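Local coordinates for D7 protein (Anopheles stephensi, PDB 3NHI), which modulates blood feeding by the female mosquito, binding and sequestering host-response mediators such as cysteinyl leukotrienes, and also binds stable thromboxane A2 analogues, at residues A[6-11]-A[130-135]; A[13-18]-A[53-58]; A[47-52]-A[108-113]. One frame throughout, in Å; residues are numbered along the deposited sequence.

Contact 1: residues A[6-11]-A[130-135]. With EAH ((5S,7E,9E,11Z,14Z)-5-hydroxyicosa-7,9,11,14-tetraenoic acid), chain B.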
loop_
_atom_site.group_PDB
_atom_site.type_symbol
_atom_site.label_atom_id
_atom_site.label_comp_id
_atom_site.label_asym_id
_atom_site.label_seq_id
_atom_site.Cartn_x
_atom_site.Cartn_y
_atom_site.Cartn_z
ATOM N N LEU A 6 -5.586 4.981 -10.250
ATOM C CA LEU A 6 -5.471 4.250 -8.987
ATOM C C LEU A 6 -6.834 3.989 -8.363
ATOM O O LEU A 6 -7.675 4.897 -8.277
ATOM C CB LEU A 6 -4.583 5.025 -8.007
ATOM C CG LEU A 6 -3.161 5.296 -8.532
ATOM C CD1 LEU A 6 -2.340 6.164 -7.580
ATOM C CD2 LEU A 6 -2.414 3.994 -8.911
ATOM N N ASP A 7 -7.039 2.749 -7.935
ATOM C CA ASP A 7 -8.275 2.390 -7.258
ATOM C C ASP A 7 -8.252 2.740 -5.769
ATOM O O ASP A 7 -7.266 3.276 -5.269
ATOM C CB ASP A 7 -8.656 0.923 -7.540
ATOM C CG ASP A 7 -7.787 -0.089 -6.803
ATOM O OD1 ASP A 7 -7.270 0.201 -5.703
ATOM O OD2 ASP A 7 -7.661 -1.224 -7.317
ATOM N N ALA A 8 -9.341 2.451 -5.063
ATOM C CA ALA A 8 -9.417 2.859 -3.657
ATOM C C ALA A 8 -8.370 2.201 -2.758
ATOM O O ALA A 8 -7.842 2.858 -1.843
ATOM C CB ALA A 8 -10.820 2.625 -3.110
ATOM N N GLU A 9 -8.080 0.924 -2.997
ATOM C CA GLU A 9 -7.063 0.234 -2.215
ATOM C C GLU A 9 -5.672 0.807 -2.506
ATOM O O GLU A 9 -4.851 0.957 -1.598
ATOM C CB GLU A 9 -7.080 -1.276 -2.482
ATOM C CG GLU A 9 -5.992 -2.067 -1.729
ATOM C CD GLU A 9 -4.603 -2.020 -2.376
ATOM O OE1 GLU A 9 -4.488 -1.893 -3.615
ATOM O OE2 GLU A 9 -3.610 -2.147 -1.628
ATOM N N GLN A 10 -5.410 1.121 -3.773
ATOM C CA GLN A 10 -4.100 1.628 -4.145
ATOM C C GLN A 10 -3.855 2.993 -3.516
ATOM O O GLN A 10 -2.744 3.284 -3.047
ATOM C CB GLN A 10 -3.981 1.686 -5.654
ATOM C CG GLN A 10 -3.880 0.321 -6.288
ATOM C CD GLN A 10 -3.919 0.457 -7.782
ATOM O OE1 GLN A 10 -4.926 0.838 -8.354
ATOM N NE2 GLN A 10 -2.780 0.227 -8.428
ATOM N N ALA A 11 -4.888 3.828 -3.490
ATOM C CA ALA A 11 -4.788 5.122 -2.816
ATOM C C ALA A 11 -4.614 4.964 -1.298
ATOM O O ALA A 11 -3.759 5.637 -0.695
ATOM C CB ALA A 11 -6.000 5.990 -3.132
ATOM N N LEU A 130 -11.261 12.555 -6.372
ATOM C CA LEU A 130 -10.544 11.862 -7.447
ATOM C C LEU A 130 -9.681 10.721 -6.939
ATOM O O LEU A 130 -9.619 9.661 -7.565
ATOM C CB LEU A 130 -9.673 12.825 -8.262
ATOM C CG LEU A 130 -10.421 13.958 -8.951
ATOM C CD1 LEU A 130 -9.462 14.698 -9.866
ATOM C CD2 LEU A 130 -11.636 13.450 -9.725
ATOM N N TYR A 131 -9.007 10.943 -5.810
ATOM C CA TYR A 131 -8.033 9.989 -5.287
ATOM C C TYR A 131 -8.510 9.233 -4.045
ATOM O O TYR A 131 -7.700 8.761 -3.236
ATOM C CB TYR A 131 -6.677 10.679 -5.043
ATOM C CG TYR A 131 -5.994 11.111 -6.328
ATOM C CD1 TYR A 131 -5.196 10.221 -7.056
ATOM C CD2 TYR A 131 -6.160 12.407 -6.835
ATOM C CE1 TYR A 131 -4.576 10.614 -8.254
ATOM C CE2 TYR A 131 -5.544 12.801 -8.023
ATOM C CZ TYR A 131 -4.755 11.911 -8.726
ATOM O OH TYR A 131 -4.160 12.307 -9.899
ATOM N N HIS A 132 -9.826 9.105 -3.905
ATOM C CA HIS A 132 -10.421 8.188 -2.916
ATOM C C HIS A 132 -9.960 8.510 -1.501
ATOM O O HIS A 132 -9.581 7.628 -0.721
ATOM C CB HIS A 132 -10.140 6.728 -3.313
ATOM C CG HIS A 132 -10.276 6.488 -4.785
ATOM N ND1 HIS A 132 -11.427 6.790 -5.484
ATOM C CD2 HIS A 132 -9.401 5.996 -5.692
ATOM C CE1 HIS A 132 -11.252 6.498 -6.761
ATOM N NE2 HIS A 132 -10.038 5.999 -6.911
ATOM N N GLY A 133 -9.997 9.802 -1.196
ATOM C CA GLY A 133 -9.533 10.330 0.080
ATOM C C GLY A 133 -10.623 10.691 1.076
ATOM O O GLY A 133 -10.366 11.439 2.023
ATOM N N THR A 134 -11.832 10.166 0.876
ATOM C CA THR A 134 -12.891 10.241 1.891
ATOM C C THR A 134 -13.388 8.834 2.172
ATOM O O THR A 134 -13.419 7.995 1.273
ATOM C CB THR A 134 -14.092 11.112 1.444
ATOM O OG1 THR A 134 -14.817 10.454 0.393
ATOM C CG2 THR A 134 -13.627 12.507 0.984
ATOM N N VAL A 135 -13.780 8.576 3.414
ATOM C CA VAL A 135 -14.324 7.266 3.782
ATOM C C VAL A 135 -15.569 6.932 2.946
ATOM O O VAL A 135 -15.678 5.839 2.381
ATOM C CB VAL A 135 -14.627 7.196 5.303
ATOM C CG1 VAL A 135 -15.358 5.903 5.663
ATOM C CG2 VAL A 135 -13.333 7.301 6.102
HETATM O O1 EAH B . -11.323 4.464 3.509
HETATM C C1 EAH B . -10.627 5.458 3.841
HETATM O O2 EAH B . -10.130 5.583 4.987
HETATM C C2 EAH B . -10.378 6.540 2.809
HETATM C C3 EAH B . -9.833 7.812 3.461
HETATM C C4 EAH B . -8.306 7.845 3.435
HETATM C C5 EAH B . -7.794 9.095 4.120
HETATM O O3 EAH B . -8.049 10.150 3.345
HETATM C C6 EAH B . -6.291 8.983 4.365
HETATM C C7 EAH B . -5.719 10.283 4.907
HETATM C C8 EAH B . -4.883 10.970 3.847
HETATM C C9 EAH B . -4.526 12.310 4.296
HETATM C C10 EAH B . -3.943 12.999 3.316
HETATM C C11 EAH B . -3.613 14.331 3.815
HETATM C C12 EAH B . -3.093 15.299 3.055
HETATM C C13 EAH B . -2.764 15.125 1.590
HETATM C C14 EAH B . -1.303 14.746 1.481
HETATM C C15 EAH B . -0.462 15.240 0.569
HETATM C C16 EAH B . -0.869 16.238 -0.488
HETATM C C17 EAH B . -1.087 15.501 -1.800
HETATM C C18 EAH B . -2.557 15.153 -1.985
HETATM C C19 EAH B . -2.848 14.829 -3.441
HETATM C C20 EAH B . -4.283 14.390 -3.615
HETATM O O HOH W 1 -8.926 4.972 -0.336
#
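His132 turns its imidazole edge-on to the backbone of Leu6, and NE2 donates to Leu6 O at 2.9 Å. The oxygen lies 1° out of the ring plane, and the nitrogen sits in the plane of the carbonyl; the N-H is nevertheless bent, 132° at the hydrogen. The first torsion of His132 sets this up: CG stands anti to the carbonyl carbon (chi1 -41°), which carries the ring past Ala8 to the start of helix 8-22. CD2 comes 3.5 Å from Asp7 C, while His132 CB packs against the methyls of Ala8 and Ala11. Leu130 O lies over one ring face, near the rim, and Tyr81 of helix 73-85 meets the ring edge-to-face. Ala11 CB also abuts Tyr131 O at 3.3 Å. The helix start itself is closed by a capping box. Gln10 N gives a bond to Asp7 OD1, met nearly along its C-O bond, and Asp7 N returns an almost straight one of 2.9 Å to Gln10 OE1. A water completes the join, donating to both Ala8 O and His132 O.

The segment 130-135, which links helices 109-130 and 135-144, also forms a wall of the pocket of this PBP/GOBP-family protein. Gly133 O accepts from the ligand hydroxyl O3 at 3.0 Å and from Arg128 NE, and Val135 CG2 lies 3.8 Å from the carboxylate atom O2. Lys151 and Trp39 also bond to the ligand. The ligand hydroxyl is thus held by a main-chain carbonyl in a turn that is tied to helix 8-22 through an imidazole and a bridging water. Since the bond to Leu6 needs a proton on NE2, the contact fixes that nitrogen as a donor.

Contact 2: residues A[13-18]-A[53-58]. With EAH ((5S,7E,9E,11Z,14Z)-5-hydroxyicosa-7,9,11,14-tetraenoic acid), chain B.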
loop_
_atom_site.group_PDB
_atom_site.type_symbol
_atom_site.label_atom_id
_atom_site.label_comp_id
_atom_site.label_asym_id
_atom_site.label_seq_id
_atom_site.Cartn_x
_atom_site.Cartn_y
_atom_site.Cartn_z
ATOM N N TYR A 13 -3.363 2.495 0.313
ATOM C CA TYR A 13 -2.003 2.018 0.531
ATOM C C TYR A 13 -1.011 3.175 0.581
ATOM O O TYR A 13 -0.172 3.253 1.489
ATOM C CB TYR A 13 -1.586 1.010 -0.551
ATOM C CG TYR A 13 -0.181 0.499 -0.319
ATOM C CD1 TYR A 13 0.042 -0.651 0.441
ATOM C CD2 TYR A 13 0.927 1.192 -0.819
ATOM C CE1 TYR A 13 1.334 -1.091 0.694
ATOM C CE2 TYR A 13 2.211 0.766 -0.570
ATOM C CZ TYR A 13 2.409 -0.385 0.177
ATOM O OH TYR A 13 3.698 -0.820 0.431
ATOM N N VAL A 14 -1.107 4.080 -0.390
ATOM C CA VAL A 14 -0.256 5.270 -0.405
ATOM C C VAL A 14 -0.413 6.104 0.864
ATOM O O VAL A 14 0.577 6.465 1.503
ATOM C CB VAL A 14 -0.519 6.124 -1.654
ATOM C CG1 VAL A 14 0.157 7.496 -1.527
ATOM C CG2 VAL A 14 -0.046 5.388 -2.893
ATOM N N TYR A 15 -1.651 6.394 1.249
ATOM C CA TYR A 15 -1.854 7.212 2.446
ATOM C C TYR A 15 -1.247 6.543 3.679
ATOM O O TYR A 15 -0.506 7.183 4.431
ATOM C CB TYR A 15 -3.340 7.527 2.684
ATOM C CG TYR A 15 -4.028 8.216 1.512
ATOM C CD1 TYR A 15 -3.440 9.313 0.872
ATOM C CD2 TYR A 15 -5.267 7.776 1.055
ATOM C CE1 TYR A 15 -4.060 9.940 -0.200
ATOM C CE2 TYR A 15 -5.899 8.399 -0.026
ATOM C CZ TYR A 15 -5.287 9.482 -0.637
ATOM O OH TYR A 15 -5.875 10.110 -1.705
ATOM N N LYS A 16 -1.526 5.258 3.875
ATOM C CA LYS A 16 -1.108 4.591 5.107
ATOM C C LYS A 16 0.396 4.386 5.140
ATOM O O LYS A 16 1.016 4.555 6.190
ATOM C CB LYS A 16 -1.888 3.294 5.351
ATOM C CG LYS A 16 -1.566 2.124 4.422
ATOM C CD LYS A 16 -0.632 1.089 5.062
ATOM C CE LYS A 16 -0.478 -0.143 4.156
ATOM N NZ LYS A 16 0.350 -1.185 4.810
ATOM N N ARG A 17 0.999 4.042 4.001
ATOM C CA ARG A 17 2.449 3.871 3.955
ATOM C C ARG A 17 3.161 5.198 4.197
ATOM O O ARG A 17 4.180 5.245 4.891
ATOM C CB ARG A 17 2.897 3.202 2.649
ATOM C CG ARG A 17 4.409 3.114 2.465
ATOM C CD ARG A 17 5.113 2.389 3.614
ATOM N NE ARG A 17 6.512 2.159 3.263
ATOM C CZ ARG A 17 6.975 1.049 2.693
ATOM N NH1 ARG A 17 6.153 0.043 2.421
ATOM N NH2 ARG A 17 8.263 0.954 2.394
ATOM N N CYS A 18 2.617 6.279 3.647
ATOM C CA CYS A 18 3.206 7.591 3.898
ATOM C C CYS A 18 3.072 8.002 5.358
ATOM O O CYS A 18 4.011 8.573 5.913
ATOM C CB CYS A 18 2.636 8.649 2.955
ATOM S SG CYS A 18 3.151 8.437 1.235
ATOM N N LYS A 53 5.408 15.155 -0.156
ATOM C CA LYS A 53 6.154 14.561 -1.259
ATOM C C LYS A 53 5.830 13.065 -1.385
ATOM O O LYS A 53 5.635 12.561 -2.486
ATOM C CB LYS A 53 7.664 14.779 -1.097
ATOM C CG LYS A 53 8.467 14.061 -2.176
ATOM C CD LYS A 53 9.945 14.439 -2.190
ATOM C CE LYS A 53 10.659 13.706 -3.317
ATOM N NZ LYS A 53 12.098 14.087 -3.446
ATOM N N CYS A 54 5.764 12.371 -0.249
ATOM C CA CYS A 54 5.431 10.952 -0.252
ATOM C C CYS A 54 4.076 10.683 -0.914
ATOM O O CYS A 54 3.955 9.788 -1.757
ATOM C CB CYS A 54 5.461 10.419 1.179
ATOM S SG CYS A 54 5.170 8.643 1.329
ATOM N N VAL A 55 3.070 11.468 -0.551
ATOM C CA VAL A 55 1.734 11.230 -1.089
ATOM C C VAL A 55 1.649 11.613 -2.567
ATOM O O VAL A 55 1.074 10.871 -3.364
ATOM C CB VAL A 55 0.651 11.931 -0.267
ATOM C CG1 VAL A 55 -0.736 11.750 -0.901
ATOM C CG2 VAL A 55 0.646 11.387 1.154
ATOM N N LEU A 56 2.251 12.745 -2.934
ATOM C CA LEU A 56 2.271 13.152 -4.336
ATOM C C LEU A 56 2.961 12.095 -5.206
ATOM O O LEU A 56 2.510 11.795 -6.324
ATOM C CB LEU A 56 2.948 14.524 -4.505
ATOM C CG LEU A 56 2.174 15.733 -3.970
ATOM C CD1 LEU A 56 3.095 16.917 -3.773
ATOM C CD2 LEU A 56 1.031 16.108 -4.903
ATOM N N THR A 57 4.041 11.513 -4.685
ATOM C CA THR A 57 4.758 10.471 -5.407
ATOM C C THR A 57 3.924 9.194 -5.497
ATOM O O THR A 57 3.804 8.609 -6.561
ATOM C CB THR A 57 6.108 10.194 -4.729
ATOM O OG1 THR A 57 6.874 11.403 -4.746
ATOM C CG2 THR A 57 6.888 9.076 -5.453
ATOM N N GLY A 58 3.342 8.783 -4.375
ATOM C CA GLY A 58 2.555 7.546 -4.339
ATOM C C GLY A 58 1.316 7.603 -5.224
ATOM O O GLY A 58 0.978 6.622 -5.886
HETATM O O1 EAH B . -11.323 4.464 3.509
HETATM C C1 EAH B . -10.627 5.458 3.841
HETATM O O2 EAH B . -10.130 5.583 4.987
HETATM C C2 EAH B . -10.378 6.540 2.809
HETATM C C3 EAH B . -9.833 7.812 3.461
HETATM C C4 EAH B . -8.306 7.845 3.435
HETATM C C5 EAH B . -7.794 9.095 4.120
HETATM O O3 EAH B . -8.049 10.150 3.345
HETATM C C6 EAH B . -6.291 8.983 4.365
HETATM C C7 EAH B . -5.719 10.283 4.907
HETATM C C8 EAH B . -4.883 10.970 3.847
HETATM C C9 EAH B . -4.526 12.310 4.296
HETATM C C10 EAH B . -3.943 12.999 3.316
HETATM C C11 EAH B . -3.613 14.331 3.815
HETATM C C12 EAH B . -3.093 15.299 3.055
HETATM C C13 EAH B . -2.764 15.125 1.590
HETATM C C14 EAH B . -1.303 14.746 1.481
HETATM C C15 EAH B . -0.462 15.240 0.569
HETATM C C16 EAH B . -0.869 16.238 -0.488
HETATM C C17 EAH B . -1.087 15.501 -1.800
HETATM C C18 EAH B . -2.557 15.153 -1.985
HETATM C C19 EAH B . -2.848 14.829 -3.441
HETATM C C20 EAH B . -4.283 14.390 -3.615
#
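Two near-antiparallel helices of the odorant-binding-protein fold, 8-22 and 46-58, are stapled here by the Cys18-Cys54 disulfide beside the lipid pocket. Their short axes run 9.2 Å apart at 153°. The two sulfurs arrive by different torsions: Cys18 SG is anti to its carbonyl carbon (chi1 -69°), Cys54 SG to its backbone N. The bridge closes with chi3 at -87°, close to the relaxed right-angle value. Next to the bridge, on the pocket side, Val55 CG2 rests 3.8 Å from Cys18 CB, while its other methyl, CG1, comes up to the edge of the Tyr15 ring, near the ring plane, with 3.8 Å to CE1; the two side chains cross at about a right angle.

At the other end of the pair Val14 meets Gly58, which has no side chain to hold the helices apart: CG1 sits 3.7 Å from Gly58 CA and CG2 3.4 Å from Gly58 O.

The ligand chain runs along the face formed by Tyr15, Val55 and Leu56. EAH C8 is over one face of Tyr15, at 3.7 Å from CG, and Val55 CB touches C15 at 3.6 Å; Leu56 CD2 reaches C17 farther along the tail. Tyr15 OH is hydrogen-bonded to Tyr131 O, which probably fixes the tilt of the ring, and Trp39 meets the ring at a steep angle. Across the helix pair no hydrogen bond is made: a covalent bridge and apolar contacts do the joining. Such a wall offers carbon surface to the polyene, consistent with a site that holds the long chain by shape and dispersion and leaves the polar recognition to the carboxylate and hydroxyl end.

Contact 3: residues A[47-52]-A[108-113]; sequences ITHCYA and SCVDLY. With EAH ((5S,7E,9E,11Z,14Z)-5-hydroxyicosa-7,9,11,14-tetraenoic acid), chain B.
A second disulfide of the odorant-binding-protein fold, Cys50-Cys109, pins helix 46-58 to the first turn of helix 109-130, and the two short axes cross at 73° with 7.8 Å between them. The covalent link is the shortest tie: SG to SG is 2.0 Å with chi3 at 102°, and both sulfurs stand anti to their own carbonyl carbons.

Aromatic contacts centre on His49, which meets Val110 and Tyr113 from the same side of its ring plane. Val110 CG2 lies over one face of the imidazole, 3.9 Å from its centroid, in a CH-pi contact; this methyl is the branch anti to the backbone N. Tyr113 takes the CD2 corner of His49 over a face of its own ring, toward the rim, with 3.4 Å from His49 CD2 to Tyr113 CG. The two rings are inclined at 49° and thus neither stacked nor perpendicular. Ala52 CB touches the Tyr113 ring at its edge, and Thr48 CG2 approaches CE1 at 3.8 Å.

Polar groups are satisfied beside the interface: His49 NE2 is bonded to Asn44 OD1, Thr48 OG1 to Pro43 O and Tyr113 OH to Leu41 O, all in the loop ahead of helix 46-58. Ser108 caps the second helix, its OG accepting from Asp111 N.

Tyr51, part of the thromboxane A2 binding site, faces the pocket instead, stacked on Trp36; EAH C11 lies at the edge of its ring, and its hydroxyl OH is 3.3 Å from EAH C10.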
loop_
_atom_site.group_PDB
_atom_site.type_symbol
_atom_site.label_atom_id
_atom_site.label_comp_id
_atom_site.label_asym_id
_atom_site.label_seq_id
_atom_site.Cartn_x
_atom_site.Cartn_y
_atom_site.Cartn_z
ATOM N N ILE A 47 8.648 17.653 8.371
ATOM C CA ILE A 47 7.862 16.431 8.558
ATOM C C ILE A 47 6.685 16.442 7.580
ATOM O O ILE A 47 6.507 15.502 6.809
ATOM C CB ILE A 47 7.399 16.260 10.036
ATOM C CG1 ILE A 47 8.614 16.042 10.943
ATOM C CG2 ILE A 47 6.417 15.080 10.165
ATOM C CD1 ILE A 47 8.346 16.227 12.430
ATOM N N THR A 48 5.914 17.524 7.586
ATOM C CA THR A 48 4.822 17.680 6.635
ATOM C C THR A 48 5.321 17.777 5.196
ATOM O O THR A 48 4.717 17.183 4.300
ATOM C CB THR A 48 3.982 18.903 6.971
ATOM O OG1 THR A 48 3.516 18.780 8.321
ATOM C CG2 THR A 48 2.781 19.023 6.034
ATOM N N HIS A 49 6.427 18.491 4.966
ATOM C CA HIS A 49 6.939 18.637 3.599
ATOM C C HIS A 49 7.188 17.268 2.977
ATOM O O HIS A 49 6.750 17.002 1.852
ATOM C CB HIS A 49 8.238 19.448 3.515
ATOM C CG HIS A 49 8.152 20.825 4.097
ATOM N ND1 HIS A 49 9.271 21.507 4.528
ATOM C CD2 HIS A 49 7.098 21.646 4.324
ATOM C CE1 HIS A 49 8.910 22.691 4.986
ATOM N NE2 HIS A 49 7.599 22.802 4.877
ATOM N N CYS A 50 7.876 16.390 3.705
ATOM C CA CYS A 50 8.204 15.097 3.128
ATOM C C CYS A 50 7.019 14.154 3.094
ATOM O O CYS A 50 6.935 13.285 2.224
ATOM C CB CYS A 50 9.415 14.468 3.816
ATOM S SG CYS A 50 10.969 15.339 3.491
ATOM N N TYR A 51 6.083 14.334 4.022
ATOM C CA TYR A 51 4.819 13.618 3.933
ATOM C C TYR A 51 4.082 13.972 2.635
ATOM O O TYR A 51 3.627 13.084 1.904
ATOM C CB TYR A 51 3.940 13.880 5.161
ATOM C CG TYR A 51 2.562 13.291 5.022
ATOM C CD1 TYR A 51 2.363 11.913 5.106
ATOM C CD2 TYR A 51 1.455 14.115 4.826
ATOM C CE1 TYR A 51 1.088 11.367 4.983
ATOM C CE2 TYR A 51 0.185 13.585 4.694
ATOM C CZ TYR A 51 0.013 12.219 4.768
ATOM O OH TYR A 51 -1.256 11.708 4.637
ATOM N N ALA A 52 4.007 15.265 2.330
ATOM C CA ALA A 52 3.387 15.725 1.089
ATOM C C ALA A 52 4.077 15.129 -0.140
ATOM O O ALA A 52 3.409 14.635 -1.052
ATOM C CB ALA A 52 3.387 17.241 1.024
ATOM N N SER A 108 12.908 18.557 -4.110
ATOM C CA SER A 108 13.032 18.340 -2.666
ATOM C C SER A 108 11.652 18.364 -2.011
ATOM O O SER A 108 10.673 18.858 -2.590
ATOM C CB SER A 108 13.896 19.428 -2.039
ATOM O OG SER A 108 13.269 20.699 -2.161
ATOM N N CYS A 109 11.573 17.840 -0.796
ATOM C CA CYS A 109 10.314 17.874 -0.052
ATOM C C CYS A 109 9.747 19.292 0.023
ATOM O O CYS A 109 8.568 19.499 -0.275
ATOM C CB CYS A 109 10.495 17.345 1.357
ATOM S SG CYS A 109 10.979 15.633 1.468
ATOM N N VAL A 110 10.571 20.271 0.401
ATOM C CA VAL A 110 10.066 21.633 0.558
ATOM C C VAL A 110 9.663 22.262 -0.780
ATOM O O VAL A 110 8.667 22.990 -0.842
ATOM C CB VAL A 110 11.027 22.547 1.378
ATOM C CG1 VAL A 110 12.298 22.892 0.598
ATOM C CG2 VAL A 110 10.309 23.813 1.832
ATOM N N ASP A 111 10.409 21.959 -1.843
ATOM C CA ASP A 111 10.085 22.511 -3.160
ATOM C C ASP A 111 8.738 21.987 -3.649
ATOM O O ASP A 111 7.920 22.756 -4.164
ATOM C CB ASP A 111 11.195 22.231 -4.188
ATOM C CG ASP A 111 12.358 23.207 -4.082
ATOM O OD1 ASP A 111 12.239 24.224 -3.367
ATOM O OD2 ASP A 111 13.383 22.963 -4.748
ATOM N N LEU A 112 8.485 20.696 -3.453
ATOM C CA LEU A 112 7.202 20.127 -3.865
ATOM C C LEU A 112 6.056 20.621 -2.988
ATOM O O LEU A 112 4.995 20.947 -3.498
ATOM C CB LEU A 112 7.270 18.597 -3.911
ATOM C CG LEU A 112 8.300 18.020 -4.885
ATOM C CD1 LEU A 112 8.219 16.528 -4.849
ATOM C CD2 LEU A 112 8.085 18.530 -6.311
ATOM N N TYR A 113 6.279 20.686 -1.681
ATOM C CA TYR A 113 5.298 21.260 -0.766
ATOM C C TYR A 113 4.934 22.691 -1.154
ATOM O O TYR A 113 3.750 23.026 -1.252
ATOM C CB TYR A 113 5.829 21.209 0.661
ATOM C CG TYR A 113 4.944 21.865 1.702
ATOM C CD1 TYR A 113 3.984 21.121 2.387
ATOM C CD2 TYR A 113 5.081 23.219 2.017
ATOM C CE1 TYR A 113 3.183 21.699 3.365
ATOM C CE2 TYR A 113 4.277 23.813 2.996
ATOM C CZ TYR A 113 3.335 23.044 3.665
ATOM O OH TYR A 113 2.536 23.625 4.628
HETATM O O1 EAH B . -11.323 4.464 3.509
HETATM C C1 EAH B . -10.627 5.458 3.841
HETATM O O2 EAH B . -10.130 5.583 4.987
HETATM C C2 EAH B . -10.378 6.540 2.809
HETATM C C3 EAH B . -9.833 7.812 3.461
HETATM C C4 EAH B . -8.306 7.845 3.435
HETATM C C5 EAH B . -7.794 9.095 4.120
HETATM O O3 EAH B . -8.049 10.150 3.345
HETATM C C6 EAH B . -6.291 8.983 4.365
HETATM C C7 EAH B . -5.719 10.283 4.907
HETATM C C8 EAH B . -4.883 10.970 3.847
HETATM C C9 EAH B . -4.526 12.310 4.296
HETATM C C10 EAH B . -3.943 12.999 3.316
HETATM C C11 EAH B . -3.613 14.331 3.815
HETATM C C12 EAH B . -3.093 15.299 3.055
HETATM C C13 EAH B . -2.764 15.125 1.590
HETATM C C14 EAH B . -1.303 14.746 1.481
HETATM C C15 EAH B . -0.462 15.240 0.569
HETATM C C16 EAH B . -0.869 16.238 -0.488
HETATM C C17 EAH B . -1.087 15.501 -1.800
HETATM C C18 EAH B . -2.557 15.153 -1.985
HETATM C C19 EAH B . -2.848 14.829 -3.441
HETATM C C20 EAH B . -4.283 14.390 -3.615
#

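Contacts 1 and 2 are buried and share helix 8-22, whereas contact 3 is partly buried, with Val110 exposed, and shares helix 46-58 with contact 2. Contact 2 therefore sits between the others: Leu6 CD1 of contact 1 packs 3.8 Å from Gly58 O, and Lys53 CG 3.6 Å from Leu112 CD1 of contact 3, while contacts 1 and 3 do not touch. The chemistry changes along this line. Contact 1 relies on one direct hydrogen bond and a bridging water at the polar end of the ligand; contacts 2 and 3 each rest on a disulfide, the former with aliphatic packing, the latter with a histidine ring set against a valine and a tyrosine. All three reach the same fatty acid.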